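Local coordinates for protein proteophosphoglycan (Silicibacter pomeroyi DSS-3, PDB 2RE3) that is of unknown function but belongs to the DUF1285 family, whose fold has repeated structural motifs, and may take part in signal transduction, at residues D13-S18 against T56-P61; R65-I70 against F78-P83; L112-H117 against N128-A133; V145-R148 against E152-I155; L166-D171 against G175-G180. All coordinates share one frame; numbering follows the deposited sequence.

Contact 1. Residues D13-S18 against T56-P61; sequences DGLLAS and TPINRP
Leu15 and Leu16, in the first turn of helix 15-21, reach across to Ile58 and Arg60, and no hydrogen bond joins the two segments. The walk starts at Gly14, the N-cap of the helix. Its carbonyl oxygen is gripped twice: Ser18 N closes the first helical turn on Gly14 O at 3.0 Å, and the hydroxyl of the same serine comes in from the opposite face of the carbonyl plane, with Ser18 OG 2.6 Å from Gly14 O. Those bonds hold the start of the helix together just where the two leucines leave it.

Leu15 points at the other segment. With its CG swung opposite the backbone nitrogen (chi1 -175°), the fork of the side chain is carried outward, and the CD2 branch meets the end of Ile58, Leu15 CD2 to Ile58 CD1 being 4.3 Å. Only methyl groups touch, while the two CA atoms stay 10.4 Å apart.

Leu16 leaves the helix at a different angle, but its outer end swings towards the other segment. Its CD1 methyl lies beside the edge of the Arg60 guanidinium, near the plane of that group, 4.2 Å from Arg60 NH2. Arg60 was modelled in two conformers, so this touch is the less certain of the pair.

Around them, Leu15 also packs on Met63 and Phe67 of helix 61-68, on Tyr53 of strand 51-53 and on Met43 of strand 37-45. Ile58 rests on Met43, Trp51 and Val64, so helix 15-21 lies beside helix 61-68 and reaches the sheet that ends in strand 56-57.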
# COMPACT_ATOMS: atom_id res chain seq x y z
N ASP A 13 -22.79 -15.11 4.43
CA ASP A 13 -23.03 -13.78 3.85
C ASP A 13 -21.95 -13.55 2.80
O ASP A 13 -20.76 -13.66 3.11
CB ASP A 13 -22.91 -12.69 4.93
CG ASP A 13 -24.26 -12.05 5.31
OD1 ASP A 13 -25.30 -12.76 5.43
OD2 ASP A 13 -24.27 -10.82 5.52
N GLY A 14 -22.36 -13.22 1.57
CA GLY A 14 -21.44 -13.20 0.41
C GLY A 14 -20.80 -11.85 0.12
O GLY A 14 -20.81 -10.96 0.96
N LEU A 15 -20.22 -11.70 -1.07
CA LEU A 15 -19.50 -10.49 -1.43
C LEU A 15 -20.34 -9.22 -1.36
O LEU A 15 -20.06 -8.30 -0.57
CB LEU A 15 -18.94 -10.62 -2.84
CG LEU A 15 -18.06 -9.46 -3.29
CD1 LEU A 15 -16.93 -9.35 -2.29
CD2 LEU A 15 -17.55 -9.69 -4.71
N LEU A 16 -21.38 -9.17 -2.19
CA LEU A 16 -22.26 -8.03 -2.31
C LEU A 16 -23.05 -7.77 -1.03
O LEU A 16 -23.28 -6.60 -0.67
CB LEU A 16 -23.23 -8.23 -3.49
CG LEU A 16 -22.76 -7.75 -4.87
CD1 LEU A 16 -21.23 -7.53 -4.95
CD2 LEU A 16 -23.28 -8.64 -5.99
N ALA A 17 -23.49 -8.83 -0.35
CA ALA A 17 -24.25 -8.64 0.88
C ALA A 17 -23.34 -7.98 1.91
O ALA A 17 -23.75 -7.06 2.60
CB ALA A 17 -24.82 -9.95 1.42
N SER A 18 -22.10 -8.42 1.96
CA SER A 18 -21.16 -7.89 2.93
C SER A 18 -20.87 -6.44 2.67
O SER A 18 -20.79 -5.66 3.61
CB SER A 18 -19.87 -8.68 2.90
OG SER A 18 -20.14 -10.01 3.26
N THR A 56 -12.16 -14.57 -9.60
CA THR A 56 -12.67 -13.63 -10.61
C THR A 56 -12.39 -12.22 -10.15
O THR A 56 -12.71 -11.86 -9.01
CB THR A 56 -14.22 -13.73 -10.82
OG1 THR A 56 -14.59 -15.08 -11.13
CG2 THR A 56 -14.70 -12.79 -11.96
N PRO A 57 -11.81 -11.40 -11.05
CA PRO A 57 -11.52 -10.03 -10.69
C PRO A 57 -12.79 -9.20 -10.47
O PRO A 57 -13.84 -9.52 -10.99
CB PRO A 57 -10.71 -9.50 -11.88
CG PRO A 57 -11.09 -10.31 -12.99
CD PRO A 57 -11.42 -11.69 -12.44
N ILE A 58 -12.64 -8.15 -9.69
CA ILE A 58 -13.67 -7.20 -9.41
C ILE A 58 -13.32 -5.90 -10.14
O ILE A 58 -12.38 -5.20 -9.78
CB ILE A 58 -13.69 -6.89 -7.89
CG1 ILE A 58 -14.14 -8.09 -7.05
CG2 ILE A 58 -14.59 -5.72 -7.60
CD1 ILE A 58 -13.74 -7.94 -5.53
N ASN A 59 -14.06 -5.57 -11.18
CA ASN A 59 -13.88 -4.28 -11.84
C ASN A 59 -15.02 -3.38 -11.31
O ASN A 59 -16.07 -3.25 -11.96
CB ASN A 59 -13.84 -4.53 -13.35
CG ASN A 59 -13.86 -3.26 -14.19
OD1 ASN A 59 -13.44 -2.20 -13.74
ND2 ASN A 59 -14.35 -3.37 -15.44
N ARG A 60 -14.70 -2.68 -10.21
CA ARG A 60 -15.70 -2.12 -9.29
C ARG A 60 -15.03 -1.19 -8.25
O ARG A 60 -15.09 -1.47 -7.04
CB ARG A 60 -16.40 -3.30 -8.60
CG ARG A 60 -17.90 -3.25 -8.53
CD ARG A 60 -18.53 -4.63 -8.74
NE ARG A 60 -19.78 -4.74 -7.99
CZ ARG A 60 -20.89 -4.06 -8.25
NH1 ARG A 60 -20.96 -3.20 -9.27
NH2 ARG A 60 -21.94 -4.24 -7.48
N PRO A 61 -14.39 -0.09 -8.70
CA PRO A 61 -13.53 0.63 -7.77
C PRO A 61 -14.23 1.09 -6.49
O PRO A 61 -13.62 1.07 -5.44
CB PRO A 61 -13.02 1.82 -8.59
CG PRO A 61 -13.41 1.58 -10.00
CD PRO A 61 -14.46 0.54 -10.03

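Contact 2. Residues R65-I70 against F78-P83; sequences RLFSSI and FYLVTP
Ile70 and Val81 are joined by one backbone hydrogen bond, Val81 N donating to Ile70 O at 2.9 Å, with an angle of 156° at the hydrogen. The same oxygen takes a second, softer contact: Leu80 CA lies 3.3 Å from Ile70 O in a CA-H...O arrangement.

Apolar packing does the rest. The Ile70 side chain crosses that of Leu80 at about a right angle, its Ile70 CD1 resting 3.8 Å from Leu80 CB. CG1 of Ile70 sits between the backbone nitrogen and the carbonyl carbon (chi1 56°), which sends CD1 along the strand to Thr82 as well, where Ile70 CD1 and Thr82 CG2 are 4.1 Å apart. Thr82 turns its methyl this way while its hydroxyl bonds to Glu85 N. Leu80 divides its branches: Leu80 CD1 comes obliquely to Phe67 CD1 at 4.1 Å, and Leu80 CD2 lies 3.6 Å from Phe67 O. With Ile70 cut back to an alanine, Leu80 CB and the Thr82 methyl would probably lose their partner, and a gap would open between the helix end and the strand.

Leu80 also packs on Trp51 and on strand 86-91. One backbone hydrogen bond within a buried, otherwise apolar contact is consistent with Ile70 leading into the pairing of strand 71-74 with strand 77-81, while apolar packing of Phe67 and Ile70 on Leu80 joins the end of helix 61-68 to the sheet.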
# COMPACT_ATOMS: atom_id res chain seq x y z
N ARG A 65 -12.83 0.27 -2.79
CA ARG A 65 -12.51 1.34 -1.82
C ARG A 65 -13.15 1.06 -0.47
O ARG A 65 -12.55 1.26 0.58
CB ARG A 65 -13.02 2.67 -2.31
CG ARG A 65 -12.07 3.47 -3.15
CD ARG A 65 -12.70 4.82 -3.51
NE ARG A 65 -13.19 4.69 -4.86
CZ ARG A 65 -14.41 4.96 -5.29
NH1 ARG A 65 -15.36 5.48 -4.51
NH2 ARG A 65 -14.68 4.73 -6.55
N LEU A 66 -14.37 0.55 -0.54
CA LEU A 66 -15.16 0.23 0.63
C LEU A 66 -14.48 -0.87 1.45
O LEU A 66 -14.25 -0.70 2.65
CB LEU A 66 -16.58 -0.19 0.19
CG LEU A 66 -17.68 -0.27 1.23
CD1 LEU A 66 -17.95 1.14 1.79
CD2 LEU A 66 -19.00 -0.88 0.65
N PHE A 67 -14.12 -1.99 0.82
CA PHE A 67 -13.47 -3.06 1.56
C PHE A 67 -12.09 -2.61 2.02
O PHE A 67 -11.61 -3.06 3.04
CB PHE A 67 -13.33 -4.35 0.73
CG PHE A 67 -14.59 -5.13 0.60
CD1 PHE A 67 -15.24 -5.60 1.72
CD2 PHE A 67 -15.11 -5.43 -0.64
CE1 PHE A 67 -16.41 -6.33 1.60
CE2 PHE A 67 -16.27 -6.16 -0.76
CZ PHE A 67 -16.91 -6.61 0.37
N SER A 68 -11.43 -1.77 1.23
CA SER A 68 -10.08 -1.33 1.56
C SER A 68 -10.10 -0.48 2.82
O SER A 68 -9.12 -0.45 3.54
CB SER A 68 -9.44 -0.53 0.41
OG SER A 68 -9.03 -1.40 -0.64
N SER A 69 -11.22 0.22 3.05
CA SER A 69 -11.36 1.03 4.26
C SER A 69 -11.29 0.19 5.55
O SER A 69 -11.00 0.74 6.62
CB SER A 69 -12.65 1.86 4.24
OG SER A 69 -13.83 1.10 4.50
N ILE A 70 -11.54 -1.12 5.46
CA ILE A 70 -11.55 -1.94 6.69
C ILE A 70 -10.40 -2.95 6.73
O ILE A 70 -10.46 -3.97 7.43
CB ILE A 70 -12.93 -2.61 6.95
CG1 ILE A 70 -13.38 -3.46 5.74
CG2 ILE A 70 -13.94 -1.51 7.34
CD1 ILE A 70 -14.49 -4.48 6.05
N PHE A 78 -3.27 -10.16 6.68
CA PHE A 78 -4.26 -9.13 6.45
C PHE A 78 -5.71 -9.60 6.64
O PHE A 78 -6.09 -10.73 6.27
CB PHE A 78 -4.07 -8.57 5.05
CG PHE A 78 -2.72 -7.95 4.83
CD1 PHE A 78 -1.67 -8.72 4.38
CD2 PHE A 78 -2.51 -6.62 5.08
CE1 PHE A 78 -0.43 -8.15 4.18
CE2 PHE A 78 -1.30 -6.05 4.90
CZ PHE A 78 -0.24 -6.81 4.45
N TYR A 79 -6.52 -8.71 7.21
CA TYR A 79 -7.90 -8.99 7.53
C TYR A 79 -8.79 -7.84 7.06
O TYR A 79 -8.30 -6.76 6.78
CB TYR A 79 -8.05 -9.17 9.04
CG TYR A 79 -7.17 -10.27 9.55
CD1 TYR A 79 -5.85 -10.01 9.86
CD2 TYR A 79 -7.63 -11.57 9.66
CE1 TYR A 79 -5.02 -11.00 10.32
CE2 TYR A 79 -6.78 -12.59 10.09
CZ TYR A 79 -5.48 -12.27 10.42
OH TYR A 79 -4.62 -13.23 10.85
N LEU A 80 -10.08 -8.13 6.91
CA LEU A 80 -11.12 -7.10 6.81
C LEU A 80 -11.84 -7.18 8.14
O LEU A 80 -12.29 -8.25 8.52
CB LEU A 80 -12.09 -7.37 5.64
CG LEU A 80 -11.36 -7.62 4.32
CD1 LEU A 80 -12.32 -7.99 3.27
CD2 LEU A 80 -10.54 -6.41 3.90
N VAL A 81 -11.91 -6.07 8.84
CA VAL A 81 -12.37 -6.05 10.22
C VAL A 81 -13.42 -4.98 10.41
O VAL A 81 -13.23 -3.83 10.05
CB VAL A 81 -11.19 -5.78 11.15
CG1 VAL A 81 -11.61 -5.77 12.63
CG2 VAL A 81 -10.10 -6.83 10.88
N THR A 82 -14.55 -5.38 10.98
CA THR A 82 -15.58 -4.48 11.46
C THR A 82 -15.64 -4.70 12.98
O THR A 82 -14.97 -5.58 13.51
CB THR A 82 -16.95 -4.85 10.84
OG1 THR A 82 -17.29 -6.18 11.25
CG2 THR A 82 -16.93 -4.75 9.32
N PRO A 83 -16.47 -3.93 13.69
CA PRO A 83 -16.64 -4.17 15.13
C PRO A 83 -17.16 -5.57 15.49
O PRO A 83 -16.96 -6.01 16.63
CB PRO A 83 -17.68 -3.12 15.56
CG PRO A 83 -17.64 -2.07 14.51
CD PRO A 83 -17.28 -2.79 13.22

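Contact 3. Residues L112-H117 against N128-A133; sequences LTFTTH and NPIRMA
The Phe114 ring is met by a single methyl, the CD1 of Ile130, which approaches it obliquely and comes closest at Phe114 CE1, 4.2 Å from Ile130 CD1. Val145 of strand 144-148 and Ala98 and Val101 of strand 96-104 also pack on the Phe114 side chain.

The same methyl of Ile130 serves a second partner. Leu112, two residues before Phe114 and on the same face of strand 111-116, sends its CD1 branch to within 4.1 Å of Ile130 CD1, the two side chains crossing at about a right angle. Ile130 gets there extended: CG1 lies opposite the carbonyl carbon (chi1 -62°), and the chain then runs straight on to CD1 (chi2 165°), the two side chains together bridging the 10.0 Å between the CA atoms of Leu112 and Ile130.

Strands 111-116 and 130-131 belong to one mixed sheet of six strands, in the order 3-2-1-6-5-4, and three other strands lie between them. That side chains so separated still touch is consistent with a strongly curled sheet, whose edge strand 130-131 comes round towards the side that Leu112 and Phe114 line.

No hydrogen bond crosses here, and all three touching residues are buried. Phe183 and Leu185 of strand 181-185 pack on Ile130 from the neighbouring three-stranded sheet, and Leu176 does the same for Leu112.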
# COMPACT_ATOMS: atom_id res chain seq x y z
N LEU A 112 7.35 14.40 -0.83
CA LEU A 112 6.73 13.51 -1.81
C LEU A 112 5.38 13.04 -1.27
O LEU A 112 5.32 12.36 -0.25
CB LEU A 112 7.63 12.29 -2.11
CG LEU A 112 9.05 12.53 -2.62
CD1 LEU A 112 9.83 11.19 -2.77
CD2 LEU A 112 9.01 13.24 -3.93
N THR A 113 4.30 13.42 -1.96
CA THR A 113 2.96 12.96 -1.62
C THR A 113 2.46 11.93 -2.65
O THR A 113 2.35 12.21 -3.85
CB THR A 113 1.99 14.11 -1.46
OG1 THR A 113 2.43 14.92 -0.38
CG2 THR A 113 0.57 13.60 -1.15
N PHE A 114 2.17 10.74 -2.15
CA PHE A 114 1.73 9.63 -2.98
C PHE A 114 0.22 9.49 -2.90
O PHE A 114 -0.38 9.76 -1.86
CB PHE A 114 2.35 8.35 -2.49
CG PHE A 114 3.81 8.24 -2.74
CD1 PHE A 114 4.71 8.75 -1.85
CD2 PHE A 114 4.28 7.60 -3.87
CE1 PHE A 114 6.05 8.63 -2.08
CE2 PHE A 114 5.62 7.47 -4.09
CZ PHE A 114 6.51 7.99 -3.20
N THR A 115 -0.38 9.07 -4.00
CA THR A 115 -1.77 8.67 -4.07
C THR A 115 -1.80 7.21 -4.50
O THR A 115 -1.04 6.82 -5.42
CB THR A 115 -2.52 9.54 -5.09
OG1 THR A 115 -2.46 10.90 -4.63
CG2 THR A 115 -3.99 9.11 -5.24
N THR A 116 -2.63 6.42 -3.80
CA THR A 116 -2.83 4.99 -4.04
C THR A 116 -3.99 4.74 -5.00
O THR A 116 -4.77 5.66 -5.31
CB THR A 116 -3.14 4.22 -2.72
OG1 THR A 116 -4.42 4.63 -2.23
CG2 THR A 116 -2.03 4.47 -1.64
N HIS A 117 -4.14 3.50 -5.45
CA HIS A 117 -5.18 3.17 -6.44
C HIS A 117 -6.60 3.22 -5.87
O HIS A 117 -7.56 3.10 -6.60
CB HIS A 117 -4.88 1.82 -7.13
CG HIS A 117 -5.18 0.61 -6.30
ND1 HIS A 117 -4.56 0.33 -5.10
CD2 HIS A 117 -6.03 -0.44 -6.54
CE1 HIS A 117 -5.00 -0.82 -4.64
NE2 HIS A 117 -5.91 -1.30 -5.48
N ASN A 128 5.57 7.88 7.39
CA ASN A 128 5.25 7.02 6.29
C ASN A 128 6.52 6.78 5.44
O ASN A 128 6.72 7.42 4.39
CB ASN A 128 4.18 7.69 5.45
CG ASN A 128 2.88 7.89 6.19
OD1 ASN A 128 2.30 6.96 6.75
ND2 ASN A 128 2.41 9.10 6.17
N PRO A 129 7.41 5.88 5.91
CA PRO A 129 8.69 5.78 5.21
C PRO A 129 8.58 5.06 3.90
O PRO A 129 7.63 4.30 3.69
CB PRO A 129 9.56 5.00 6.19
CG PRO A 129 8.63 4.18 6.96
CD PRO A 129 7.34 4.97 7.06
N ILE A 130 9.53 5.36 3.01
CA ILE A 130 9.76 4.64 1.77
C ILE A 130 10.75 3.53 2.07
O ILE A 130 11.74 3.78 2.72
CB ILE A 130 10.33 5.56 0.68
CG1 ILE A 130 9.31 6.66 0.38
CG2 ILE A 130 10.64 4.77 -0.57
CD1 ILE A 130 9.84 7.85 -0.39
N ARG A 131 10.49 2.32 1.62
CA ARG A 131 11.36 1.17 1.91
C ARG A 131 11.87 0.65 0.59
O ARG A 131 11.17 0.75 -0.41
CB ARG A 131 10.51 0.11 2.60
CG ARG A 131 11.07 -1.27 2.62
CD ARG A 131 10.38 -2.10 3.67
NE ARG A 131 9.03 -2.52 3.26
CZ ARG A 131 8.77 -3.61 2.54
NH1 ARG A 131 9.74 -4.41 2.08
NH2 ARG A 131 7.52 -3.91 2.24
N MSE A 132 13.10 0.12 0.57
CA MSE A 132 13.62 -0.58 -0.62
C MSE A 132 13.45 -2.08 -0.44
O MSE A 132 13.73 -2.60 0.63
CB MSE A 132 15.11 -0.22 -0.93
CG MSE A 132 16.19 -0.35 0.19
SE MSE A 132 18.10 -0.10 -0.42
CE MSE A 132 18.85 -0.68 1.28
N ALA A 133 12.92 -2.74 -1.47
CA ALA A 133 12.86 -4.18 -1.49
C ALA A 133 13.22 -4.47 -2.92
O ALA A 133 13.33 -3.54 -3.73
CB ALA A 133 11.47 -4.67 -1.15

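Contact 4. Residues V145-R148 against E152-I155; sequences VHVR and EALI
Val145 and Ala153 form the close half of this contact, an antiparallel hydrogen-bonded pair with CA atoms 5.3 Å apart. Ala153 N donates to Val145 O at 2.8 Å in a nearly straight bond, 178° at the hydrogen, and Val145 N returns one to Ala153 O at 2.9 Å. On the face carrying these two residues the methyls gather. Val147 CG2 lies 3.8 Å from Ala153 CB, and Val145 CG1 flanks the same carbon from the other direction along the strand, 4.1 Å from Ala153 CB. With its CG1 set between the backbone nitrogen and the carbonyl carbon (chi1 59°), Val145 also reaches Ile155, whose CG1 is 4.3 Å from Val145 CG1. Phe114 and Thr116 of strand 111-116 press on this side, so it faces the interior.

The other face is looser and partly exposed. His146 and Glu152 make the non-hydrogen-bonded pair, yet their polar ends look elsewhere. Glu152 CG merely passes His146 CA at 4.1 Å, and the carboxylate goes on to a salt bridge with Arg131. The imidazole is held from two ends, ND1 by Asn128 OD1 and NE2 by Gly150 N; that pattern would fit a neutral ring protonated at ND1. Beyond it Arg148 turns away and pairs with Asp120.

Strands 144-148 and 151-155 make a beta hairpin with a classic beta bulge near its turn, where Val147 and Arg148 both stand opposite Leu151. At 145° between their directions, the two strands carry the marked twist that a bulge of this kind accentuates.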
# COMPACT_ATOMS: atom_id res chain seq x y z
N VAL A 145 5.84 2.41 -0.10
CA VAL A 145 5.63 3.52 0.84
C VAL A 145 4.48 3.18 1.80
O VAL A 145 3.47 2.59 1.43
CB VAL A 145 5.36 4.86 0.14
CG1 VAL A 145 4.14 4.81 -0.77
CG2 VAL A 145 5.17 5.96 1.16
N HIS A 146 4.68 3.52 3.07
CA HIS A 146 3.68 3.28 4.09
C HIS A 146 2.53 4.26 3.92
O HIS A 146 2.74 5.46 3.67
CB HIS A 146 4.33 3.46 5.46
CG HIS A 146 3.42 3.27 6.64
ND1 HIS A 146 2.79 4.33 7.25
CD2 HIS A 146 3.10 2.17 7.37
CE1 HIS A 146 2.10 3.89 8.29
NE2 HIS A 146 2.27 2.58 8.39
N VAL A 147 1.32 3.74 4.00
CA VAL A 147 0.10 4.55 3.89
C VAL A 147 -0.52 4.69 5.27
O VAL A 147 -0.75 5.80 5.73
CB VAL A 147 -0.93 3.87 2.97
CG1 VAL A 147 -2.20 4.73 2.85
CG2 VAL A 147 -0.27 3.53 1.62
N ARG A 148 -0.82 3.57 5.94
CA ARG A 148 -1.32 3.65 7.30
C ARG A 148 -1.25 2.31 8.01
O ARG A 148 -1.40 1.26 7.39
CB ARG A 148 -2.79 4.15 7.34
CG ARG A 148 -3.82 3.24 6.67
CD ARG A 148 -5.28 3.66 6.99
NE ARG A 148 -6.20 2.70 6.37
CZ ARG A 148 -6.52 2.70 5.07
NH1 ARG A 148 -6.05 3.65 4.27
NH2 ARG A 148 -7.33 1.77 4.57
N GLU A 152 1.07 -0.94 3.35
CA GLU A 152 1.96 -0.30 2.44
C GLU A 152 1.43 -0.31 1.03
O GLU A 152 0.63 -1.16 0.67
CB GLU A 152 3.30 -1.02 2.46
CG GLU A 152 4.10 -0.77 3.69
CD GLU A 152 5.45 -1.45 3.60
OE1 GLU A 152 5.47 -2.68 3.37
OE2 GLU A 152 6.47 -0.75 3.74
N ALA A 153 1.91 0.66 0.24
CA ALA A 153 1.66 0.72 -1.19
C ALA A 153 2.96 0.37 -1.98
O ALA A 153 4.04 0.94 -1.75
CB ALA A 153 1.19 2.12 -1.55
N LEU A 154 2.83 -0.56 -2.92
CA LEU A 154 3.89 -0.81 -3.89
C LEU A 154 3.88 0.34 -4.89
O LEU A 154 2.83 0.64 -5.46
CB LEU A 154 3.67 -2.12 -4.63
CG LEU A 154 4.74 -2.52 -5.62
CD1 LEU A 154 6.04 -2.85 -4.90
CD2 LEU A 154 4.26 -3.73 -6.44
N ILE A 155 5.04 0.96 -5.10
CA ILE A 155 5.14 2.10 -6.01
C ILE A 155 5.20 1.56 -7.45
O ILE A 155 6.07 0.76 -7.75
CB ILE A 155 6.39 2.96 -5.66
CG1 ILE A 155 6.22 3.60 -4.28
CG2 ILE A 155 6.60 4.08 -6.64
CD1 ILE A 155 7.51 4.01 -3.66

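Contact 5. Residues L166-D171 against G175-G180; sequences LGEIED and GLWSSG
Glu168 and Gly175 are an antiparallel hydrogen-bonded pair, with Glu168 N giving to Gly175 O and Gly175 N to Glu168 O, both at 2.8 Å, although the short strand axes diverge by 96°. Beyond the pair a water takes over, donating to Leu166 O and accepting from Trp177 N.

Trp177 carries the side-chain contact through its pyrrole edge. Trp177 NE1 donates to Glu170 OE2 at 3.0 Å, and that oxygen lies close to the ring plane, whereas the carboxylate stands at 83° to the indole. The N-H meets OE2 on its anti side, somewhat out of the carboxylate plane. Arg108 forms a salt bridge to the same oxygen, which is therefore held from two sources. Beside the bond, Glu168 CB lies at the indole edge, 3.8 Å from Trp177 CD1. Beyond CG the Glu168 chain bends (chi2 56°), bringing OE2 to its own neighbour, with Ile169 N 3.0 Å from Glu168 OE2. A phenylalanine at Trp177 would probably leave Glu170 OE2 with Arg108 but without the indole N-H, its carboxylate freer to turn.

Leu176 points away from the other segment at its CB, yet its CD2 lies 3.6 Å from Leu166 O and also touches Gly167 CA. Gly167 CA is itself 3.2 Å from Gly175 O.

All this belongs to a beta hairpin, strands 168-170 and 173-178, which with strand 181-185 forms a three-stranded antiparallel meander.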
# COMPACT_ATOMS: atom_id res chain seq x y z
N LEU A 166 14.09 12.37 -9.17
CA LEU A 166 14.04 13.22 -7.99
C LEU A 166 14.91 12.64 -6.91
O LEU A 166 14.84 13.06 -5.76
CB LEU A 166 12.59 13.39 -7.51
CG LEU A 166 11.71 14.19 -8.49
CD1 LEU A 166 10.26 14.20 -8.06
CD2 LEU A 166 12.23 15.61 -8.65
N GLY A 167 15.76 11.70 -7.29
CA GLY A 167 16.63 11.02 -6.34
C GLY A 167 17.90 11.77 -6.05
O GLY A 167 18.23 12.77 -6.68
N GLU A 168 18.63 11.29 -5.05
CA GLU A 168 19.80 11.98 -4.55
C GLU A 168 20.74 10.94 -3.96
O GLU A 168 20.29 9.83 -3.62
CB GLU A 168 19.39 13.00 -3.47
CG GLU A 168 20.52 13.90 -2.97
CD GLU A 168 21.17 14.65 -4.12
OE1 GLU A 168 20.64 15.69 -4.54
OE2 GLU A 168 22.19 14.17 -4.64
N ILE A 169 22.02 11.30 -3.85
CA ILE A 169 23.04 10.46 -3.22
C ILE A 169 23.49 11.04 -1.88
O ILE A 169 23.87 12.22 -1.78
CB ILE A 169 24.26 10.28 -4.15
CG1 ILE A 169 23.89 9.33 -5.28
CG2 ILE A 169 25.50 9.77 -3.38
CD1 ILE A 169 24.82 9.41 -6.44
N GLU A 170 23.42 10.20 -0.85
CA GLU A 170 23.95 10.51 0.48
C GLU A 170 24.66 9.28 1.01
O GLU A 170 24.06 8.20 1.07
CB GLU A 170 22.84 10.90 1.45
CG GLU A 170 21.89 11.97 0.95
CD GLU A 170 22.51 13.35 0.83
OE1 GLU A 170 23.65 13.53 1.31
OE2 GLU A 170 21.86 14.24 0.25
N ASP A 171 25.93 9.46 1.37
CA ASP A 171 26.76 8.45 2.05
C ASP A 171 26.63 7.07 1.46
O ASP A 171 26.39 6.12 2.17
CB ASP A 171 26.45 8.46 3.56
CG ASP A 171 26.55 9.87 4.15
OD1 ASP A 171 27.54 10.57 3.83
OD2 ASP A 171 25.64 10.30 4.88
N GLY A 175 18.87 7.47 -3.24
CA GLY A 175 17.55 7.42 -2.60
C GLY A 175 16.75 8.69 -2.71
O GLY A 175 17.03 9.56 -3.57
N LEU A 176 15.77 8.83 -1.82
CA LEU A 176 14.78 9.93 -1.89
C LEU A 176 14.70 10.70 -0.59
O LEU A 176 14.62 10.11 0.47
CB LEU A 176 13.40 9.38 -2.29
CG LEU A 176 13.34 8.83 -3.73
CD1 LEU A 176 12.09 8.07 -3.95
CD2 LEU A 176 13.45 9.95 -4.72
N TRP A 177 14.82 12.03 -0.69
CA TRP A 177 14.53 12.92 0.41
C TRP A 177 13.05 13.20 0.40
O TRP A 177 12.52 13.57 -0.63
CB TRP A 177 15.26 14.24 0.26
CG TRP A 177 16.70 14.17 0.65
CD1 TRP A 177 17.77 13.98 -0.17
CD2 TRP A 177 17.22 14.27 1.97
NE1 TRP A 177 18.92 13.96 0.55
CE2 TRP A 177 18.62 14.13 1.88
CE3 TRP A 177 16.64 14.46 3.23
CZ2 TRP A 177 19.47 14.20 2.99
CZ3 TRP A 177 17.49 14.54 4.35
CH2 TRP A 177 18.89 14.41 4.22
N SER A 178 12.37 12.99 1.53
CA SER A 178 11.01 13.51 1.70
C SER A 178 10.80 13.98 3.11
O SER A 178 11.22 13.31 4.04
CB SER A 178 9.96 12.46 1.35
OG SER A 178 8.66 13.02 1.39
N SER A 179 10.17 15.13 3.29
CA SER A 179 9.80 15.64 4.63
C SER A 179 10.99 15.72 5.57
O SER A 179 10.83 15.45 6.75
CB SER A 179 8.72 14.78 5.32
OG SER A 179 7.55 14.68 4.55
N GLY A 180 12.18 16.03 5.06
CA GLY A 180 13.37 16.11 5.91
C GLY A 180 14.08 14.81 6.26
O GLY A 180 15.05 14.84 7.02
O HOH W 1 15.81 13.09 -3.23

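How the contacts relate
Contacts 1 and 2 sit in the first half of the chain and contacts 3 to 5 in the second, with contacts 1 and 5 about 40 Å apart between centres. The halves repeat a sheet of order 3-2-1-6-5-4. Contact 1 meets contact 2 where Leu15 CD1 lies 3.6 Å from Phe67 CE2. The halves come together between contacts 2 and 4, with Ser68 O 3.0 Å from Arg148 NH2. Contacts 3 and 4 are close neighbours in one sheet, their centres about 5 Å apart. Contact 5 joins contact 3 through a probable hydrogen bond, Leu112 N to Ser178 OG at 2.9 Å. No active site is known; a bound glycerol, probably from crystallisation, lies about 4 Å from the side chain of Thr82 in contact 2.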